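Local structure of uncharacterized lipoprotein GfcB (Escherichia coli K12, 2IN5) at residues S156-W168 against V176-I188. The protein is an uncharacterized membrane lipoprotein that probably takes part in making or exporting group 4 capsule polysaccharide. Numbering follows the deposited sequence.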
ATOM      1  N   SER A 156      -1.428  18.555 -24.953  1.00 38.37           N
ATOM      2  CA  SER A 156      -0.200  18.787 -24.198  1.00 40.25           C
ATOM      3  C   SER A 156       0.642  19.733 -25.030  1.00 40.48           C
ATOM      4  O   SER A 156       0.351  19.977 -26.201  1.00 38.52           O
ATOM      5  CB  SER A 156       0.567  17.483 -23.946  1.00 38.68           C
ATOM      6  OG  SER A 156       0.843  16.804 -25.156  1.00 42.13           O
ATOM      7  N   THR A 157       1.698  20.251 -24.431  1.00 42.19           N
ATOM      8  CA  THR A 157       2.542  21.192 -25.130  1.00 43.59           C
ATOM      9  C   THR A 157       4.008  20.775 -25.074  1.00 43.57           C
ATOM     10  O   THR A 157       4.398  19.949 -24.245  1.00 44.03           O
ATOM     11  CB  THR A 157       2.369  22.573 -24.503  1.00 43.22           C
ATOM     12  OG1 THR A 157       3.050  23.556 -25.289  1.00 47.29           O
ATOM     13  CG2 THR A 157       2.919  22.559 -23.098  1.00 41.33           C
ATOM     14  N   ARG A 158       4.807  21.349 -25.970  1.00 43.92           N
ATOM     15  CA  ARG A 158       6.248  21.086 -26.040  1.00 44.60           C
ATOM     16  C   ARG A 158       6.662  19.620 -26.068  1.00 42.47           C
ATOM     17  O   ARG A 158       7.221  19.106 -25.103  1.00 41.00           O
ATOM     18  CB  ARG A 158       6.955  21.769 -24.874  1.00 45.99           C
ATOM     19  CG  ARG A 158       6.696  23.250 -24.784  1.00 49.85           C
ATOM     20  CD  ARG A 158       7.589  23.879 -23.739  1.00 52.18           C
ATOM     21  NE  ARG A 158       9.004  23.756 -24.087  1.00 53.21           N
ATOM     22  CZ  ARG A 158       9.560  24.303 -25.163  1.00 54.58           C
ATOM     23  NH1 ARG A 158       8.819  25.013 -26.005  1.00 54.75           N
ATOM     24  NH2 ARG A 158      10.859  24.152 -25.393  1.00 54.58           N
ATOM     25  N   PRO A 159       6.406  18.929 -27.184  1.00 43.12           N
ATOM     26  CA  PRO A 159       5.754  19.472 -28.375  1.00 44.11           C
ATOM     27  C   PRO A 159       4.232  19.474 -28.217  1.00 45.81           C
ATOM     28  O   PRO A 159       3.688  18.790 -27.352  1.00 44.29           O
ATOM     29  CB  PRO A 159       6.219  18.521 -29.469  1.00 43.80           C
ATOM     30  CG  PRO A 159       6.235  17.210 -28.759  1.00 41.93           C
ATOM     31  CD  PRO A 159       6.889  17.558 -27.433  1.00 43.24           C
ATOM     32  N   GLU A 160       3.558  20.247 -29.059  1.00 48.28           N
ATOM     33  CA  GLU A 160       2.105  20.353 -29.031  1.00 50.04           C
ATOM     34  C   GLU A 160       1.491  19.045 -29.516  1.00 50.36           C
ATOM     35  O   GLU A 160       1.697  18.638 -30.661  1.00 50.89           O
ATOM     36  CB  GLU A 160       1.655  21.511 -29.927  1.00 52.59           C
ATOM     37  CG  GLU A 160       0.196  21.922 -29.776  1.00 58.17           C
ATOM     38  CD  GLU A 160      -0.147  23.169 -30.596  1.00 62.06           C
ATOM     39  OE1 GLU A 160       0.476  24.231 -30.349  1.00 64.25           O
ATOM     40  OE2 GLU A 160      -1.034  23.090 -31.484  1.00 61.33           O
ATOM     41  N   LYS A 161       0.751  18.376 -28.641  1.00 49.90           N
ATOM     42  CA  LYS A 161       0.114  17.116 -29.012  1.00 51.00           C
ATOM     43  C   LYS A 161      -1.309  17.089 -28.472  1.00 49.90           C
ATOM     44  O   LYS A 161      -1.637  17.809 -27.530  1.00 50.38           O
ATOM     45  CB  LYS A 161       0.907  15.929 -28.442  1.00 51.69           C
ATOM     46  CG  LYS A 161       2.411  16.008 -28.696  1.00 53.87           C
ATOM     47  CD  LYS A 161       3.191  14.922 -27.950  1.00 56.06           C
ATOM     48  CE  LYS A 161       3.248  13.613 -28.724  1.00 55.25           C
ATOM     49  NZ  LYS A 161       1.894  13.082 -29.018  1.00 57.73           N
ATOM     50  N   GLN A 162      -2.157  16.274 -29.088  1.00 47.83           N
ATOM     51  CA  GLN A 162      -3.534  16.135 -28.636  1.00 47.35           C
ATOM     52  C   GLN A 162      -4.105  14.769 -28.981  1.00 45.00           C
ATOM     53  O   GLN A 162      -3.939  14.261 -30.089  1.00 43.56           O
ATOM     54  CB  GLN A 162      -4.435  17.229 -29.218  1.00 50.32           C
ATOM     55  CG  GLN A 162      -4.524  17.266 -30.725  1.00 55.74           C
ATOM     56  CD  GLN A 162      -5.563  18.269 -31.214  1.00 60.65           C
ATOM     57  OE1 GLN A 162      -5.503  18.743 -32.356  1.00 62.99           O
ATOM     58  NE2 GLN A 162      -6.531  18.590 -30.350  1.00 61.19           N
ATOM     59  N   TRP A 163      -4.772  14.179 -27.999  1.00 42.45           N
ATOM     60  CA  TRP A 163      -5.387  12.877 -28.154  1.00 38.50           C
ATOM     61  C   TRP A 163      -6.677  12.867 -27.348  1.00 36.91           C
ATOM     62  O   TRP A 163      -6.985  13.831 -26.640  1.00 35.01           O
ATOM     63  CB  TRP A 163      -4.440  11.790 -27.653  1.00 35.27           C
ATOM     64  CG  TRP A 163      -4.161  11.842 -26.181  1.00 31.12           C
ATOM     65  CD1 TRP A 163      -4.697  11.036 -25.216  1.00 28.79           C
ATOM     66  CD2 TRP A 163      -3.240  12.712 -25.511  1.00 29.04           C
ATOM     67  NE1 TRP A 163      -4.159  11.343 -23.987  1.00 28.67           N
ATOM     68  CE2 TRP A 163      -3.260  12.367 -24.140  1.00 27.29           C
ATOM     69  CE3 TRP A 163      -2.395  13.750 -25.936  1.00 29.23           C
ATOM     70  CZ2 TRP A 163      -2.463  13.020 -23.188  1.00 25.83           C
ATOM     71  CZ3 TRP A 163      -1.603  14.400 -24.986  1.00 27.33           C
ATOM     72  CH2 TRP A 163      -1.643  14.029 -23.629  1.00 23.37           C
ATOM     73  N   GLN A 164      -7.427  11.775 -27.455  1.00 35.42           N
ATOM     74  CA  GLN A 164      -8.693  11.633 -26.740  1.00 32.63           C
ATOM     75  C   GLN A 164      -8.720  10.400 -25.848  1.00 29.71           C
ATOM     76  O   GLN A 164      -8.311   9.327 -26.267  1.00 30.38           O
ATOM     77  CB  GLN A 164      -9.844  11.549 -27.750  1.00 34.40           C
ATOM     78  CG  GLN A 164     -11.167  11.036 -27.171  1.00 36.12           C
ATOM     79  CD  GLN A 164     -12.206  10.756 -28.250  1.00 37.94           C
ATOM     80  OE1 GLN A 164     -12.963  11.643 -28.649  1.00 36.11           O
ATOM     81  NE2 GLN A 164     -12.228   9.516 -28.743  1.00 38.18           N
ATOM     82  N   ASN A 165      -9.171  10.571 -24.609  1.00 29.63           N
ATOM     83  CA  ASN A 165      -9.315   9.454 -23.679  1.00 28.33           C
ATOM     84  C   ASN A 165     -10.813   9.258 -23.544  1.00 29.10           C
ATOM     85  O   ASN A 165     -11.582  10.191 -23.763  1.00 28.08           O
ATOM     86  CB  ASN A 165      -8.762   9.770 -22.287  1.00 30.01           C
ATOM     87  CG  ASN A 165      -7.274  10.073 -22.289  1.00 30.81           C
ATOM     88  OD1 ASN A 165      -6.474   9.339 -22.873  1.00 32.84           O
ATOM     89  ND2 ASN A 165      -6.894  11.149 -21.613  1.00 30.40           N
ATOM     90  N   THR A 166     -11.234   8.057 -23.170  1.00 29.77           N
ATOM     91  CA  THR A 166     -12.654   7.783 -23.010  1.00 28.72           C
ATOM     92  C   THR A 166     -12.878   7.074 -21.684  1.00 27.91           C
ATOM     93  O   THR A 166     -12.103   6.203 -21.299  1.00 27.15           O
ATOM     94  CB  THR A 166     -13.181   6.911 -24.172  1.00 30.79           C
ATOM     95  OG1 THR A 166     -12.851   7.534 -25.421  1.00 31.70           O
ATOM     96  CG2 THR A 166     -14.696   6.765 -24.090  1.00 31.97           C
ATOM     97  N   PHE A 167     -13.936   7.467 -20.979  1.00 27.47           N
ATOM     98  CA  PHE A 167     -14.262   6.877 -19.684  1.00 27.28           C
ATOM     99  C   PHE A 167     -15.737   6.482 -19.634  1.00 27.55           C
ATOM    100  O   PHE A 167     -16.614   7.321 -19.826  1.00 28.26           O
ATOM    101  CB  PHE A 167     -13.962   7.883 -18.564  1.00 27.55           C
ATOM    102  CG  PHE A 167     -12.526   8.318 -18.506  1.00 27.66           C
ATOM    103  CD1 PHE A 167     -11.571   7.535 -17.863  1.00 28.78           C
ATOM    104  CD2 PHE A 167     -12.116   9.489 -19.140  1.00 27.69           C
ATOM    105  CE1 PHE A 167     -10.225   7.909 -17.854  1.00 28.52           C
ATOM    106  CE2 PHE A 167     -10.780   9.870 -19.138  1.00 26.89           C
ATOM    107  CZ  PHE A 167      -9.828   9.077 -18.492  1.00 27.00           C
ATOM    108  N   TRP A 168     -15.997   5.204 -19.384  1.00 28.11           N
ATOM    109  CA  TRP A 168     -17.357   4.676 -19.284  1.00 26.74           C
ATOM    110  C   TRP A 168     -17.779   4.650 -17.826  1.00 26.91           C
ATOM    111  O   TRP A 168     -17.308   3.813 -17.051  1.00 27.58           O
ATOM    112  CB  TRP A 168     -17.408   3.273 -19.854  1.00 25.54           C
ATOM    113  CG  TRP A 168     -17.370   3.268 -21.332  1.00 28.03           C
ATOM    114  CD1 TRP A 168     -18.439   3.291 -22.175  1.00 26.18           C
ATOM    115  CD2 TRP A 168     -16.200   3.245 -22.160  1.00 28.98           C
ATOM    116  NE1 TRP A 168     -18.011   3.278 -23.482  1.00 28.32           N
ATOM    117  CE2 TRP A 168     -16.640   3.246 -23.501  1.00 29.28           C
ATOM    118  CE3 TRP A 168     -14.821   3.218 -21.899  1.00 31.05           C
ATOM    119  CZ2 TRP A 168     -15.752   3.220 -24.581  1.00 29.60           C
ATOM    120  CZ3 TRP A 168     -13.935   3.191 -22.979  1.00 28.53           C
ATOM    121  CH2 TRP A 168     -14.407   3.191 -24.301  1.00 28.52           C
ATOM    122  N   VAL A 176     -16.224   4.219 -12.633  1.00 27.06           N
ATOM    123  CA  VAL A 176     -15.769   4.025 -14.005  1.00 25.25           C
ATOM    124  C   VAL A 176     -15.632   2.506 -14.176  1.00 25.76           C
ATOM    125  O   VAL A 176     -15.004   1.843 -13.352  1.00 24.51           O
ATOM    126  CB  VAL A 176     -14.404   4.733 -14.225  1.00 25.87           C
ATOM    127  CG1 VAL A 176     -13.780   4.321 -15.560  1.00 23.46           C
ATOM    128  CG2 VAL A 176     -14.608   6.244 -14.183  1.00 23.76           C
ATOM    129  N   ARG A 177     -16.247   1.954 -15.219  1.00 25.28           N
ATOM    130  CA  ARG A 177     -16.189   0.516 -15.449  1.00 24.41           C
ATOM    131  C   ARG A 177     -15.246   0.157 -16.579  1.00 23.58           C
ATOM    132  O   ARG A 177     -14.880  -1.003 -16.761  1.00 24.29           O
ATOM    133  CB  ARG A 177     -17.584  -0.046 -15.756  1.00 25.00           C
ATOM    134  CG  ARG A 177     -18.562   0.003 -14.597  1.00 21.01           C
ATOM    135  CD  ARG A 177     -18.021  -0.686 -13.351  1.00 23.61           C
ATOM    136  NE  ARG A 177     -17.768  -2.119 -13.521  1.00 26.20           N
ATOM    137  CZ  ARG A 177     -18.711  -3.052 -13.623  1.00 25.42           C
ATOM    138  NH1 ARG A 177     -19.997  -2.718 -13.577  1.00 24.03           N
ATOM    139  NH2 ARG A 177     -18.362  -4.322 -13.762  1.00 23.06           N
ATOM    140  N   GLN A 178     -14.861   1.158 -17.349  1.00 24.75           N
ATOM    141  CA  GLN A 178     -13.943   0.951 -18.459  1.00 26.79           C
ATOM    142  C   GLN A 178     -13.301   2.285 -18.783  1.00 26.82           C
ATOM    143  O   GLN A 178     -13.934   3.325 -18.664  1.00 26.59           O
ATOM    144  CB  GLN A 178     -14.681   0.414 -19.692  1.00 25.14           C
ATOM    145  CG  GLN A 178     -13.757   0.195 -20.872  1.00 29.21           C
ATOM    146  CD  GLN A 178     -14.414  -0.517 -22.038  1.00 32.27           C
ATOM    147  OE1 GLN A 178     -14.924   0.117 -22.963  1.00 33.56           O
ATOM    148  NE2 GLN A 178     -14.413  -1.844 -21.996  1.00 32.11           N
ATOM    149  N   SER A 179     -12.041   2.262 -19.183  1.00 29.50           N
ATOM    150  CA  SER A 179     -11.360   3.502 -19.514  1.00 30.40           C
ATOM    151  C   SER A 179     -10.297   3.287 -20.578  1.00 29.86           C
ATOM    152  O   SER A 179      -9.709   2.213 -20.661  1.00 29.07           O
ATOM    153  CB  SER A 179     -10.704   4.078 -18.261  1.00 30.73           C
ATOM    154  OG  SER A 179      -9.673   3.220 -17.808  1.00 31.98           O
ATOM    155  N   ARG A 180     -10.083   4.302 -21.408  1.00 29.61           N
ATOM    156  CA  ARG A 180      -9.049   4.251 -22.430  1.00 32.13           C
ATOM    157  C   ARG A 180      -8.272   5.552 -22.285  1.00 31.72           C
ATOM    158  O   ARG A 180      -8.851   6.636 -22.402  1.00 31.77           O
ATOM    159  CB  ARG A 180      -9.634   4.175 -23.842  1.00 35.19           C
ATOM    160  CG  ARG A 180     -10.625   3.038 -24.071  1.00 41.22           C
ATOM    161  CD  ARG A 180     -10.392   2.362 -25.414  1.00 44.05           C
ATOM    162  NE  ARG A 180     -10.151   3.324 -26.485  1.00 50.11           N
ATOM    163  CZ  ARG A 180     -11.077   4.116 -27.023  1.00 52.80           C
ATOM    164  NH1 ARG A 180     -12.334   4.070 -26.595  1.00 54.72           N
ATOM    165  NH2 ARG A 180     -10.740   4.963 -27.989  1.00 51.91           N
ATOM    166  N   GLN A 181      -6.968   5.449 -22.029  1.00 29.35           N
ATOM    167  CA  GLN A 181      -6.124   6.633 -21.864  1.00 29.68           C
ATOM    168  C   GLN A 181      -4.669   6.359 -22.203  1.00 30.30           C
ATOM    169  O   GLN A 181      -4.278   5.222 -22.401  1.00 30.45           O
ATOM    170  CB  GLN A 181      -6.219   7.145 -20.421  1.00 27.22           C
ATOM    171  CG  GLN A 181      -5.647   6.197 -19.381  1.00 25.15           C
ATOM    172  CD  GLN A 181      -6.193   6.464 -17.989  1.00 25.53           C
ATOM    173  OE1 GLN A 181      -6.028   7.555 -17.428  1.00 24.31           O
ATOM    174  NE2 GLN A 181      -6.858   5.467 -17.426  1.00 21.77           N
HETATM  175  N   MSE A 182      -3.868   7.417 -22.261  1.00 33.81           N
HETATM  176  CA  MSE A 182      -2.446   7.291 -22.554  1.00 34.40           C
HETATM  177  C   MSE A 182      -1.676   7.207 -21.254  1.00 34.06           C
HETATM  178  O   MSE A 182      -2.118   7.721 -20.226  1.00 35.60           O
HETATM  179  CB  MSE A 182      -1.955   8.503 -23.345  1.00 36.43           C
HETATM  180  CG  MSE A 182      -2.571   8.625 -24.711  1.00 40.99           C
HETATM  181 SE   MSE A 182      -2.071   7.165 -25.870  1.00 51.02          SE
HETATM  182  CE  MSE A 182      -2.373   8.010 -27.572  1.00 41.90           C
ATOM    183  N   LEU A 183      -0.518   6.562 -21.288  1.00 32.62           N
ATOM    184  CA  LEU A 183       0.283   6.454 -20.081  1.00 31.48           C
ATOM    185  C   LEU A 183       1.177   7.692 -19.968  1.00 30.78           C
ATOM    186  O   LEU A 183       1.543   8.116 -18.876  1.00 30.10           O
ATOM    187  CB  LEU A 183       1.103   5.163 -20.122  1.00 30.03           C
ATOM    188  CG  LEU A 183       2.048   4.867 -18.965  1.00 29.51           C
ATOM    189  CD1 LEU A 183       2.269   3.373 -18.866  1.00 26.70           C
ATOM    190  CD2 LEU A 183       3.375   5.609 -19.190  1.00 30.24           C
ATOM    191  N   GLY A 184       1.513   8.270 -21.111  1.00 30.88           N
ATOM    192  CA  GLY A 184       2.331   9.463 -21.125  1.00 31.12           C
ATOM    193  C   GLY A 184       1.585  10.488 -21.949  1.00 32.56           C
ATOM    194  O   GLY A 184       0.378  10.358 -22.153  1.00 31.81           O
ATOM    195  N   ALA A 185       2.291  11.505 -22.428  1.00 33.74           N
ATOM    196  CA  ALA A 185       1.662  12.531 -23.241  1.00 35.07           C
ATOM    197  C   ALA A 185       1.365  11.975 -24.634  1.00 36.05           C
ATOM    198  O   ALA A 185       2.255  11.885 -25.482  1.00 36.10           O
ATOM    199  CB  ALA A 185       2.565  13.745 -23.337  1.00 34.86           C
ATOM    200  N   GLY A 186       0.112  11.588 -24.857  1.00 35.58           N
ATOM    201  CA  GLY A 186      -0.290  11.049 -26.147  1.00 35.41           C
ATOM    202  C   GLY A 186       0.487   9.822 -26.595  1.00 33.99           C
ATOM    203  O   GLY A 186       0.559   9.536 -27.792  1.00 34.38           O
ATOM    204  N   VAL A 187       1.053   9.091 -25.639  1.00 33.00           N
ATOM    205  CA  VAL A 187       1.837   7.891 -25.930  1.00 32.65           C
ATOM    206  C   VAL A 187       1.525   6.758 -24.945  1.00 33.01           C
ATOM    207  O   VAL A 187       1.131   7.009 -23.802  1.00 35.09           O
ATOM    208  CB  VAL A 187       3.367   8.193 -25.855  1.00 33.91           C
ATOM    209  CG1 VAL A 187       3.732   9.329 -26.806  1.00 29.15           C
ATOM    210  CG2 VAL A 187       3.760   8.553 -24.431  1.00 31.71           C
ATOM    211  N   ILE A 188       1.715   5.521 -25.403  1.00 30.97           N
ATOM    212  CA  ILE A 188       1.485   4.311 -24.614  1.00 29.38           C
ATOM    213  C   ILE A 188       0.041   4.128 -24.135  1.00 31.31           C
ATOM    214  O   ILE A 188      -0.269   4.285 -22.949  1.00 30.37           O
ATOM    215  CB  ILE A 188       2.417   4.249 -23.399  1.00 27.44           C
ATOM    216  CG1 ILE A 188       3.868   4.373 -23.860  1.00 27.07           C
ATOM    217  CG2 ILE A 188       2.233   2.917 -22.672  1.00 26.99           C
ATOM    218  CD1 ILE A 188       4.874   4.417 -22.721  1.00 25.03           C
TER
HETATM  219  O   HOH W   1      -4.226  10.106 -20.531  1.00 28.42           O
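Trp163 spreads one face of its indole over Met182 and the turn at Ala185 and Gly186, broad and flat enough to meet both. Selenomethionine CG of Met182 sits 3.5 Å from the centroid of the five-membered ring of Trp163, while Gly186 CA lies equally near that of the six-membered ring, both as CH-pi contacts. CG of Trp163 stands between its own N and carbonyl carbon (chi1 65°), which turns the ring onto the turn. Glycine suits position 186 because its phi is positive and a CB would press on Trp163 and Lys161. Replacing Trp163 by an alanine removes the whole indole and is likely to leave a gap above Gly186 and Met182 CG without its aromatic partner. Asn165 offers both a carbonyl and an NH2: OD1 takes weak hydrogen bonds from Met182 N and Trp163 NE1, and ND2 gives one to Glu152 of strand 143-156. Regular pairing follows: Thr166 and Arg180 exchange two backbone hydrogen bonds. Trp168 receives OE1 of Gln178 over one face, 3.2 Å from its CZ3, the amide at 90° to the ring; Thr166 CG2 lies on the opposite face, and NE1 of Trp168 hydrogen-bonds to Glu136. Strands 161-168 and 176-182 run at 169°, an antiparallel beta hairpin that splays apart toward Trp163.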